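Side-chain contacts in packaging enzyme P4 (Pseudomonas phage phi13, PDB 4BLP), which probably works as a hexameric RecA-like motor, hydrolysing nucleoside triphosphates to drive single-stranded genomic RNA into the viral procapsid: residues S96-F99 and L105-A108; I66-A69 and P74-V77; I172-P177 and T194-V199; K79-T84 and R107-V112. One frame throughout, in Å; residues are numbered along the deposited sequence. Where two conformers were deposited one is given.

Contact 1. Residues S96-F99 and L105-A108; sequences STWF and LIRA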
loop_
_atom_site.group_PDB
_atom_site.type_symbol
_atom_site.label_atom_id
_atom_site.label_comp_id
_atom_site.label_asym_id
_atom_site.label_seq_id
_atom_site.Cartn_x
_atom_site.Cartn_y
_atom_site.Cartn_z
ATOM N N SER D 96 43.796 -7.470 -7.517
ATOM C CA SER D 96 42.804 -8.421 -6.933
ATOM C C SER D 96 42.871 -8.452 -5.373
ATOM O O SER D 96 41.860 -8.366 -4.690
ATOM C CB SER D 96 43.029 -9.840 -7.468
ATOM O OG SER D 96 43.418 -9.890 -8.833
ATOM N N THR D 97 44.098 -8.534 -4.855
ATOM C CA THR D 97 44.373 -8.541 -3.408
ATOM C C THR D 97 44.021 -7.165 -2.870
ATOM O O THR D 97 43.482 -7.068 -1.776
ATOM C CB THR D 97 45.833 -8.921 -3.115
ATOM O OG1 THR D 97 46.072 -10.242 -3.610
ATOM C CG2 THR D 97 46.193 -8.870 -1.605
ATOM N N TRP D 98 44.265 -6.097 -3.694
ATOM C CA TRP D 98 43.939 -4.732 -3.232
ATOM C C TRP D 98 42.467 -4.621 -2.805
ATOM O O TRP D 98 42.179 -4.089 -1.719
ATOM C CB TRP D 98 44.307 -3.655 -4.293
ATOM C CG TRP D 98 44.187 -2.260 -3.753
ATOM C CD1 TRP D 98 45.154 -1.534 -3.116
ATOM C CD2 TRP D 98 42.986 -1.472 -3.700
ATOM N NE1 TRP D 98 44.643 -0.301 -2.734
ATOM C CE2 TRP D 98 43.312 -0.245 -3.079
ATOM C CE3 TRP D 98 41.689 -1.646 -4.211
ATOM C CZ2 TRP D 98 42.364 0.772 -2.886
ATOM C CZ3 TRP D 98 40.757 -0.624 -4.048
ATOM C CH2 TRP D 98 41.094 0.557 -3.369
ATOM N N PHE D 99 41.527 -5.115 -3.642
ATOM C CA PHE D 99 40.130 -5.006 -3.290
ATOM C C PHE D 99 39.781 -5.794 -2.012
ATOM O O PHE D 99 39.055 -5.291 -1.164
ATOM C CB PHE D 99 39.251 -5.481 -4.460
ATOM C CG PHE D 99 39.129 -4.361 -5.461
ATOM C CD1 PHE D 99 38.262 -3.294 -5.229
ATOM C CD2 PHE D 99 39.946 -4.324 -6.588
ATOM C CE1 PHE D 99 38.187 -2.224 -6.124
ATOM C CE2 PHE D 99 39.867 -3.251 -7.491
ATOM C CZ PHE D 99 38.997 -2.199 -7.232
ATOM N N LEU D 105 37.965 0.058 4.155
ATOM C CA LEU D 105 38.062 1.445 3.713
ATOM C C LEU D 105 37.148 1.733 2.563
ATOM O O LEU D 105 36.667 2.853 2.409
ATOM C CB LEU D 105 39.515 1.801 3.240
ATOM C CG LEU D 105 40.640 1.830 4.221
ATOM C CD1 LEU D 105 41.919 2.231 3.510
ATOM C CD2 LEU D 105 40.362 2.773 5.395
ATOM N N ILE D 106 36.945 0.727 1.680
ATOM C CA ILE D 106 36.118 0.965 0.485
ATOM C C ILE D 106 34.661 1.336 0.870
ATOM O O ILE D 106 33.988 2.019 0.095
ATOM C CB ILE D 106 36.213 -0.282 -0.428
ATOM C CG1 ILE D 106 37.636 -0.295 -1.092
ATOM C CG2 ILE D 106 35.101 -0.332 -1.510
ATOM C CD1 ILE D 106 38.051 -1.719 -1.690
ATOM N N ARG D 107 34.214 0.988 2.077
ATOM C CA ARG D 107 32.860 1.404 2.534
ATOM C C ARG D 107 32.737 2.940 2.584
ATOM O O ARG D 107 31.634 3.461 2.516
ATOM C CB ARG D 107 32.597 0.838 3.936
ATOM C CG ARG D 107 32.618 -0.703 4.008
ATOM C CD ARG D 107 32.556 -1.122 5.481
ATOM N NE ARG D 107 32.846 -2.540 5.674
ATOM C CZ ARG D 107 31.942 -3.508 5.579
ATOM N NH1 ARG D 107 30.675 -3.221 5.301
ATOM N NH2 ARG D 107 32.297 -4.772 5.763
ATOM N N ALA D 108 33.891 3.649 2.744
ATOM C CA ALA D 108 33.909 5.116 2.801
ATOM C C ALA D 108 33.639 5.792 1.449
ATOM O O ALA D 108 33.325 6.998 1.404
ATOM C CB ALA D 108 35.267 5.578 3.320
#
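Trp98, whose backbone O takes a hydrogen bond from the ND2 of Asn102, joins Phe99 in meeting Ile106 across the turn from helix 95-101 to helix 103-106. The meeting itself is apolar and small: one methyl, Ile106 CD1, does all the close touching. It lies 3.8 Å from CZ3 of the Trp98 indole and 3.9 Å from CD1 of the Phe99 ring, approaching both rings at a slant. The same methyl sits 3.7 Å from the backbone O of Phe99, so the tip of Ile106 ends where two aromatic side chains and a carbonyl converge. An extended outer torsion (chi2 162°) carries CD1 away from the Ile106 backbone and up to the rings. The two rings are already fitted together: CE3 of Trp98 stands 3.8 Å above the plane of the Phe99 ring, over its centre, while CG of Phe99 lies at the indole edge. With Trp98 CG opposite its own backbone N (chi1 -171°), the indole turns back over the ring of the next residue. On the other segment, Ala108 N donates a backbone hydrogen bond to Leu105 O at 2.9 Å. Helix 79-91 packs on Trp98 through Ala88 and Leu89, and helix 193-205 packs on Phe99 and Ile106 through Val199, Leu203, Ala198 and Leu202.

Contact 2. Residues I66-A69 and P74-V77; sequences ILFA and PLVV
Phe68 and Leu75 form the dense part of this beta hairpin, in which strands 65-70 and 73-78 run antiparallel. The CB of Leu75 lies over one face of the Phe68 ring, 3.8 Å from its centroid and 17° off the ring normal, a CH-pi contact displaced toward the rim. Leu75 CD1 adds a second touch, 3.6 Å from Phe68 CE2. With CG of Phe68 held between its backbone N and carbonyl carbon (chi1 63°), the ring swings across to the partner strand, and Val77 N comes to its edge. On the same face Ile66 and Val77 lie side by side, CB of Ile66 being 3.8 Å from Val77 CG1. Helices 193-205 and 233-248 pack against this face, although Ile66 at its end is partly exposed. The opposite face, carrying Leu67, Ala69, Pro74 and Val76, is looser in its cross-strand packing: its side chains meet mainly through Leu67 CD1 and Val76 CG2, 3.8 Å apart, and Leu67 and Pro74 are likewise partly exposed. Between the faces, two hydrogen-bonded pairs zip the backbones together. Phe68 N reaches Leu75 O at 2.9 Å, and Leu75 N reaches Phe68 O at 2.8 Å from above the carbonyl plane. Ile66 and Val77 exchange the corresponding bonds, N of Ile66 to O of Val77 at 3.0 Å. The backbone polar groups of these pairs thus satisfy one another across the strands, while the side chains offer the helices a largely apolar face.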
loop_
_atom_site.group_PDB
_atom_site.type_symbol
_atom_site.label_atom_id
_atom_site.label_comp_id
_atom_site.label_asym_id
_atom_site.label_seq_id
_atom_site.Cartn_x
_atom_site.Cartn_y
_atom_site.Cartn_z
ATOM N N ILE D 66 28.810 13.964 -1.909
ATOM C CA ILE D 66 27.698 14.236 -2.823
ATOM C C ILE D 66 26.553 13.316 -2.404
ATOM O O ILE D 66 26.686 12.100 -2.517
ATOM C CB ILE D 66 28.025 14.049 -4.316
ATOM C CG1 ILE D 66 29.233 14.916 -4.751
ATOM C CG2 ILE D 66 26.763 14.379 -5.187
ATOM C CD1 ILE D 66 29.809 14.462 -6.118
ATOM N N LEU D 67 25.436 13.895 -1.988
ATOM C CA LEU D 67 24.245 13.122 -1.638
ATOM C C LEU D 67 23.392 12.926 -2.892
ATOM O O LEU D 67 23.158 13.882 -3.641
ATOM C CB LEU D 67 23.425 13.903 -0.584
ATOM C CG LEU D 67 22.087 13.278 -0.147
ATOM C CD1 LEU D 67 22.338 11.981 0.696
ATOM C CD2 LEU D 67 21.274 14.307 0.681
ATOM N N PHE D 68 22.923 11.701 -3.127
ATOM C CA PHE D 68 22.021 11.407 -4.240
ATOM C C PHE D 68 21.117 10.255 -3.818
ATOM O O PHE D 68 21.155 9.821 -2.657
ATOM C CB PHE D 68 22.805 11.101 -5.535
ATOM C CG PHE D 68 23.710 9.877 -5.521
ATOM C CD1 PHE D 68 24.938 9.900 -4.854
ATOM C CD2 PHE D 68 23.374 8.737 -6.246
ATOM C CE1 PHE D 68 25.806 8.787 -4.899
ATOM C CE2 PHE D 68 24.242 7.642 -6.303
ATOM C CZ PHE D 68 25.434 7.658 -5.598
ATOM N N ALA D 69 20.278 9.773 -4.740
ATOM C CA ALA D 69 19.381 8.693 -4.367
ATOM C C ALA D 69 19.119 7.788 -5.527
ATOM O O ALA D 69 19.097 8.249 -6.673
ATOM C CB ALA D 69 18.041 9.290 -3.869
ATOM N N PRO D 74 18.996 6.482 -0.093
ATOM C CA PRO D 74 19.937 7.606 -0.150
ATOM C C PRO D 74 21.357 7.066 -0.254
ATOM O O PRO D 74 21.691 6.037 0.367
ATOM C CB PRO D 74 19.741 8.306 1.203
ATOM C CG PRO D 74 19.342 7.186 2.156
ATOM C CD PRO D 74 18.611 6.140 1.305
ATOM N N LEU D 75 22.204 7.770 -0.994
ATOM C CA LEU D 75 23.605 7.352 -1.153
ATOM C C LEU D 75 24.488 8.569 -1.101
ATOM O O LEU D 75 24.071 9.675 -1.457
ATOM C CB LEU D 75 23.799 6.694 -2.530
ATOM C CG LEU D 75 23.103 5.331 -2.741
ATOM C CD1 LEU D 75 23.171 4.937 -4.206
ATOM C CD2 LEU D 75 23.740 4.244 -1.854
ATOM N N VAL D 76 25.724 8.339 -0.670
ATOM C CA VAL D 76 26.725 9.398 -0.690
ATOM C C VAL D 76 27.958 8.851 -1.363
ATOM O O VAL D 76 28.359 7.715 -1.089
ATOM C CB VAL D 76 27.056 9.901 0.740
ATOM C CG1 VAL D 76 28.248 10.880 0.711
ATOM C CG2 VAL D 76 25.846 10.581 1.375
ATOM N N VAL D 77 28.553 9.632 -2.243
ATOM C CA VAL D 77 29.879 9.308 -2.763
ATOM C C VAL D 77 30.842 10.339 -2.105
ATOM O O VAL D 77 30.518 11.543 -2.050
ATOM C CB VAL D 77 29.994 9.264 -4.306
ATOM C CG1 VAL D 77 29.550 10.576 -4.929
ATOM C CG2 VAL D 77 31.443 8.927 -4.736
#

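Contact 3. Residues I172-P177 and T194-V199; sequences IRWGEP and TEMLAV
A beta-alpha-beta crossover of the RecA-like core frames this contact: helix 193-205 leads from strand 187-189 to strand 210-213 and, on the way, lays Met196 and Val199 against Ile172 of strand 170-173, which lies between those two in the sheet, and Trp174 after it in sequence. Trp174 and Met196 meet at about a right angle. Met196 CB lies over one face of the indole, offset toward its rim, and CG touches CE3 of Trp174 at 3.7 Å. Because the methionine bends at both chi2 (-78°) and chi3 (-67°), its CE folds back to the benzo ring, 3.8 Å from Trp174 CZ3. The sulfur takes an oblique position, SD being 5.3 Å from the centroid of the six-membered ring, a Met-aromatic contact. The indole is also fixed by its polar end, since NE1 hydrogen-bonds to the backbone O of Ala191, and Leu124 of a neighbouring subunit packs on it. The contact therefore lies close to a subunit interface. Arg173, pointing away from the helix, forms salt bridges with Asp182 and Asp213, whereas its neighbour Ile172 turns inward. There CG2 of Ile172 approaches Met196 CG at 4.2 Å, and the other branch runs on to the next turn of the helix, where Ile172 CD1 rests 3.8 Å from Val199 CG1 and 4.0 Å from the backbone O of Met196.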
loop_
_atom_site.group_PDB
_atom_site.type_symbol
_atom_site.label_atom_id
_atom_site.label_comp_id
_atom_site.label_asym_id
_atom_site.label_seq_id
_atom_site.Cartn_x
_atom_site.Cartn_y
_atom_site.Cartn_z
ATOM N N ILE D 172 32.769 -6.390 -13.147
ATOM C CA ILE D 172 32.228 -6.478 -11.796
ATOM C C ILE D 172 31.040 -7.428 -11.879
ATOM O O ILE D 172 30.193 -7.265 -12.759
ATOM C CB ILE D 172 31.836 -5.102 -11.256
ATOM C CG1 ILE D 172 33.118 -4.283 -11.029
ATOM C CG2 ILE D 172 31.014 -5.240 -9.922
ATOM C CD1 ILE D 172 32.740 -2.842 -10.726
ATOM N N ARG D 173 31.002 -8.423 -10.991
ATOM C CA ARG D 173 29.930 -9.428 -11.028
ATOM C C ARG D 173 29.010 -9.210 -9.849
ATOM O O ARG D 173 29.450 -9.289 -8.697
ATOM C CB ARG D 173 30.570 -10.841 -11.042
ATOM C CG ARG D 173 31.249 -11.087 -12.423
ATOM C CD ARG D 173 30.264 -11.685 -13.442
ATOM N NE ARG D 173 29.939 -13.038 -12.994
ATOM C CZ ARG D 173 28.853 -13.721 -13.349
ATOM N NH1 ARG D 173 27.986 -13.206 -14.218
ATOM N NH2 ARG D 173 28.616 -14.910 -12.826
ATOM N N TRP D 174 27.757 -8.832 -10.140
ATOM C CA TRP D 174 26.775 -8.484 -9.113
ATOM C C TRP D 174 25.412 -9.059 -9.416
ATOM O O TRP D 174 24.865 -8.820 -10.513
ATOM C CB TRP D 174 26.662 -6.939 -9.027
ATOM C CG TRP D 174 25.732 -6.450 -7.932
ATOM C CD1 TRP D 174 25.618 -6.950 -6.660
ATOM C CD2 TRP D 174 24.783 -5.369 -8.029
ATOM N NE1 TRP D 174 24.628 -6.271 -5.972
ATOM C CE2 TRP D 174 24.099 -5.298 -6.790
ATOM C CE3 TRP D 174 24.410 -4.477 -9.068
ATOM C CZ2 TRP D 174 23.116 -4.321 -6.525
ATOM C CZ3 TRP D 174 23.443 -3.503 -8.807
ATOM C CH2 TRP D 174 22.794 -3.439 -7.555
ATOM N N GLY D 175 24.861 -9.783 -8.446
ATOM C CA GLY D 175 23.494 -10.305 -8.508
ATOM C C GLY D 175 23.239 -11.335 -9.595
ATOM O O GLY D 175 22.097 -11.536 -10.014
ATOM N N GLU D 176 24.296 -12.014 -10.030
ATOM C CA GLU D 176 24.236 -13.041 -11.063
ATOM C C GLU D 176 24.701 -14.385 -10.486
ATOM O O GLU D 176 25.523 -14.376 -9.585
ATOM C CB GLU D 176 25.175 -12.657 -12.229
ATOM C CG GLU D 176 24.718 -11.418 -12.981
ATOM C CD GLU D 176 23.537 -11.643 -13.901
ATOM O OE1 GLU D 176 23.158 -12.815 -14.123
ATOM O OE2 GLU D 176 22.955 -10.636 -14.362
ATOM N N PRO D 177 24.233 -15.541 -11.001
ATOM C CA PRO D 177 24.699 -16.839 -10.438
ATOM C C PRO D 177 26.165 -17.095 -10.805
ATOM O O PRO D 177 26.570 -16.776 -11.919
ATOM C CB PRO D 177 23.797 -17.877 -11.149
ATOM C CG PRO D 177 23.353 -17.181 -12.423
ATOM C CD PRO D 177 23.203 -15.738 -12.047
ATOM N N THR D 194 26.108 -0.539 -2.750
ATOM C CA THR D 194 27.186 0.389 -2.406
ATOM C C THR D 194 28.539 -0.180 -2.784
ATOM O O THR D 194 29.379 0.564 -3.316
ATOM C CB THR D 194 27.171 0.785 -0.906
ATOM O OG1 THR D 194 27.442 -0.357 -0.080
ATOM C CG2 THR D 194 25.844 1.431 -0.494
ATOM N N GLU D 195 28.760 -1.484 -2.521
ATOM C CA GLU D 195 30.046 -2.089 -2.888
ATOM C C GLU D 195 30.199 -2.066 -4.421
ATOM O O GLU D 195 31.282 -1.792 -4.928
ATOM C CB GLU D 195 30.118 -3.541 -2.350
ATOM C CG GLU D 195 31.477 -4.165 -2.608
ATOM C CD GLU D 195 31.568 -5.628 -2.186
ATOM O OE1 GLU D 195 30.513 -6.273 -1.968
ATOM O OE2 GLU D 195 32.708 -6.135 -2.134
ATOM N N MET D 196 29.144 -2.418 -5.140
ATOM C CA MET D 196 29.191 -2.412 -6.611
ATOM C C MET D 196 29.608 -1.028 -7.123
ATOM O O MET D 196 30.546 -0.944 -7.912
ATOM C CB MET D 196 27.807 -2.796 -7.171
ATOM C CG MET D 196 27.766 -2.880 -8.721
ATOM S SD MET D 196 27.665 -1.254 -9.550
ATOM C CE MET D 196 25.997 -0.760 -9.021
ATOM N N LEU D 197 28.957 0.045 -6.649
ATOM C CA LEU D 197 29.271 1.386 -7.136
ATOM C C LEU D 197 30.673 1.838 -6.737
ATOM O O LEU D 197 31.353 2.430 -7.551
ATOM C CB LEU D 197 28.244 2.412 -6.658
ATOM C CG LEU D 197 28.307 3.780 -7.367
ATOM C CD1 LEU D 197 28.243 3.692 -8.926
ATOM C CD2 LEU D 197 27.195 4.666 -6.874
ATOM N N ALA D 198 31.079 1.600 -5.489
ATOM C CA ALA D 198 32.399 2.021 -5.030
ATOM C C ALA D 198 33.484 1.319 -5.855
ATOM O O ALA D 198 34.420 1.978 -6.334
ATOM C CB ALA D 198 32.559 1.709 -3.534
ATOM N N VAL D 199 33.350 -0.009 -6.034
ATOM C CA VAL D 199 34.353 -0.789 -6.785
ATOM C C VAL D 199 34.398 -0.279 -8.240
ATOM O O VAL D 199 35.490 -0.094 -8.790
ATOM C CB VAL D 199 34.056 -2.314 -6.694
ATOM C CG1 VAL D 199 34.902 -3.122 -7.674
ATOM C CG2 VAL D 199 34.325 -2.792 -5.270
#

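Contact 4. Residues K79-T84 and R107-V112; sequences KDALST and RAVVFV
Val109 sets its two methyls against consecutive residues of helix 79-91. CG1 faces Leu82, 3.9 Å from Leu82 CD1 and 4.0 Å from its CB, while CG2 turns to the preceding residue, 4.2 Å from Ala81 CB and 4.1 Å from Ala81 O. CG1 of Val109 stands opposite the backbone N (chi1 178°), an orientation that spreads the pair of methyls along the helix surface. Leu82 and Val109 run at a slant to each other, so the leucine offers both its root and one branch end to the same methyl. Ala81 points its CB toward the other segment and meets the backbone there: the methyl lies 3.7 Å from Ala108 O and 4.0 Å from Ala108 CB. The small side chains bring the backbones near, with Ala81 CA 5.2 Å from Val109 CA. No hydrogen bond joins the two segments. Within the helix, Asp80 O is held from opposite faces of its carbonyl plane, by Thr84 N and by Thr84 OG1, the latter at 2.9 Å. The first turn is secured from before its start, where Asp78 OD1 accepts a bond from Ala81 N. Helix 79-91 directly follows strand 73-78, and the chain of 107-112 enters strand 110-111 at the edge of the same sheet; Leu82 and Val109 are roofed by helix 193-205, through Leu201, Leu202 and Thr205 on the former and Ala198 on the latter.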
loop_
_atom_site.group_PDB
_atom_site.type_symbol
_atom_site.label_atom_id
_atom_site.label_comp_id
_atom_site.label_asym_id
_atom_site.label_seq_id
_atom_site.Cartn_x
_atom_site.Cartn_y
_atom_site.Cartn_z
ATOM N N LYS D 79 34.282 12.110 -2.604
ATOM C CA LYS D 79 35.301 12.352 -3.632
ATOM C C LYS D 79 36.721 12.182 -3.106
ATOM O O LYS D 79 37.603 11.838 -3.893
ATOM C CB LYS D 79 35.152 13.796 -4.187
ATOM C CG LYS D 79 33.847 13.927 -4.984
ATOM C CD LYS D 79 33.727 15.358 -5.575
ATOM C CE LYS D 79 33.189 16.298 -4.526
ATOM N NZ LYS D 79 33.194 17.715 -4.998
ATOM N N ASP D 80 36.965 12.474 -1.806
ATOM C CA ASP D 80 38.311 12.378 -1.254
ATOM C C ASP D 80 38.665 10.909 -0.958
ATOM O O ASP D 80 39.814 10.482 -1.214
ATOM C CB ASP D 80 38.455 13.240 0.003
ATOM C CG ASP D 80 38.475 14.725 -0.285
ATOM O OD1 ASP D 80 38.469 15.097 -1.485
ATOM O OD2 ASP D 80 38.469 15.504 0.678
ATOM N N ALA D 81 37.701 10.148 -0.406
ATOM C CA ALA D 81 37.928 8.703 -0.202
ATOM C C ALA D 81 38.157 8.056 -1.579
ATOM O O ALA D 81 39.074 7.247 -1.742
ATOM C CB ALA D 81 36.734 8.066 0.509
ATOM N N LEU D 82 37.368 8.486 -2.596
ATOM C CA LEU D 82 37.523 7.940 -3.933
ATOM C C LEU D 82 38.895 8.250 -4.523
ATOM O O LEU D 82 39.532 7.347 -5.069
ATOM C CB LEU D 82 36.420 8.481 -4.868
ATOM C CG LEU D 82 36.573 8.083 -6.336
ATOM C CD1 LEU D 82 36.479 6.520 -6.519
ATOM C CD2 LEU D 82 35.511 8.822 -7.213
ATOM N N SER D 83 39.304 9.532 -4.511
ATOM C CA SER D 83 40.576 9.892 -5.145
ATOM C C SER D 83 41.744 9.254 -4.409
ATOM O O SER D 83 42.654 8.736 -5.073
ATOM C CB SER D 83 40.728 11.418 -5.234
ATOM O OG SER D 83 40.780 11.942 -3.924
ATOM N N THR D 84 41.718 9.231 -3.062
ATOM C CA THR D 84 42.810 8.648 -2.266
ATOM C C THR D 84 42.954 7.136 -2.558
ATOM O O THR D 84 44.065 6.639 -2.797
ATOM C CB THR D 84 42.539 8.863 -0.738
ATOM O OG1 THR D 84 42.625 10.252 -0.490
ATOM C CG2 THR D 84 43.611 8.153 0.156
ATOM N N ARG D 107 34.214 0.988 2.077
ATOM C CA ARG D 107 32.860 1.404 2.534
ATOM C C ARG D 107 32.737 2.940 2.584
ATOM O O ARG D 107 31.634 3.461 2.516
ATOM C CB ARG D 107 32.597 0.838 3.936
ATOM C CG ARG D 107 32.618 -0.703 4.008
ATOM C CD ARG D 107 32.556 -1.122 5.481
ATOM N NE ARG D 107 32.846 -2.540 5.674
ATOM C CZ ARG D 107 31.942 -3.508 5.579
ATOM N NH1 ARG D 107 30.675 -3.221 5.301
ATOM N NH2 ARG D 107 32.297 -4.772 5.763
ATOM N N ALA D 108 33.891 3.649 2.744
ATOM C CA ALA D 108 33.909 5.116 2.801
ATOM C C ALA D 108 33.639 5.792 1.449
ATOM O O ALA D 108 33.325 6.998 1.404
ATOM C CB ALA D 108 35.267 5.578 3.320
ATOM N N VAL D 109 33.838 5.057 0.341
ATOM C CA VAL D 109 33.746 5.638 -1.001
ATOM C C VAL D 109 32.277 5.871 -1.392
ATOM O O VAL D 109 31.965 6.918 -1.921
ATOM C CB VAL D 109 34.472 4.756 -2.059
ATOM C CG1 VAL D 109 34.311 5.353 -3.482
ATOM C CG2 VAL D 109 35.955 4.591 -1.711
ATOM N N VAL D 110 31.414 4.843 -1.211
ATOM C CA VAL D 110 29.966 4.966 -1.494
ATOM C C VAL D 110 29.290 4.333 -0.313
ATOM O O VAL D 110 29.644 3.192 0.057
ATOM C CB VAL D 110 29.511 4.295 -2.818
ATOM C CG1 VAL D 110 27.975 4.369 -2.977
ATOM C CG2 VAL D 110 30.218 4.907 -4.032
ATOM N N PHE D 111 28.349 5.036 0.294
ATOM C CA PHE D 111 27.672 4.464 1.454
ATOM C C PHE D 111 26.282 5.015 1.586
ATOM O O PHE D 111 25.972 6.095 1.042
ATOM C CB PHE D 111 28.476 4.753 2.761
ATOM C CG PHE D 111 28.690 6.235 3.066
ATOM C CD1 PHE D 111 29.781 6.926 2.527
ATOM C CD2 PHE D 111 27.781 6.937 3.850
ATOM C CE1 PHE D 111 29.966 8.296 2.781
ATOM C CE2 PHE D 111 27.941 8.309 4.088
ATOM C CZ PHE D 111 29.044 8.984 3.556
ATOM N N VAL D 112 25.448 4.285 2.326
ATOM C CA VAL D 112 24.134 4.812 2.707
ATOM C C VAL D 112 24.330 5.701 3.955
ATOM O O VAL D 112 24.756 5.187 5.014
ATOM C CB VAL D 112 23.120 3.676 2.999
ATOM C CG1 VAL D 112 21.766 4.271 3.465
ATOM C CG2 VAL D 112 22.930 2.816 1.748
#

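In the fold
Contacts 2, 4 and 1 lie in the part of the chain before the probable P-loop, contact 1 within the sequence span of contact 4, and contact 3 lies in the RecA-like core after it. Contact 4 lies about 11 Å from contact 2 and 10 Å from contact 1, centre to centre; it reaches the sheet of contact 2, in which strands 73-78 and 110-111 are neighbours, and shares Arg107 and Ala108 with contact 1. The helix of contact 3 touches all the others: Val199 meets Phe99, Leu197 meets Phe68 and Ala198 meets Val109. Helix 193-205, together with helix 233-248 on the hairpin, thus packs the N-terminal part against the core of the probable motor.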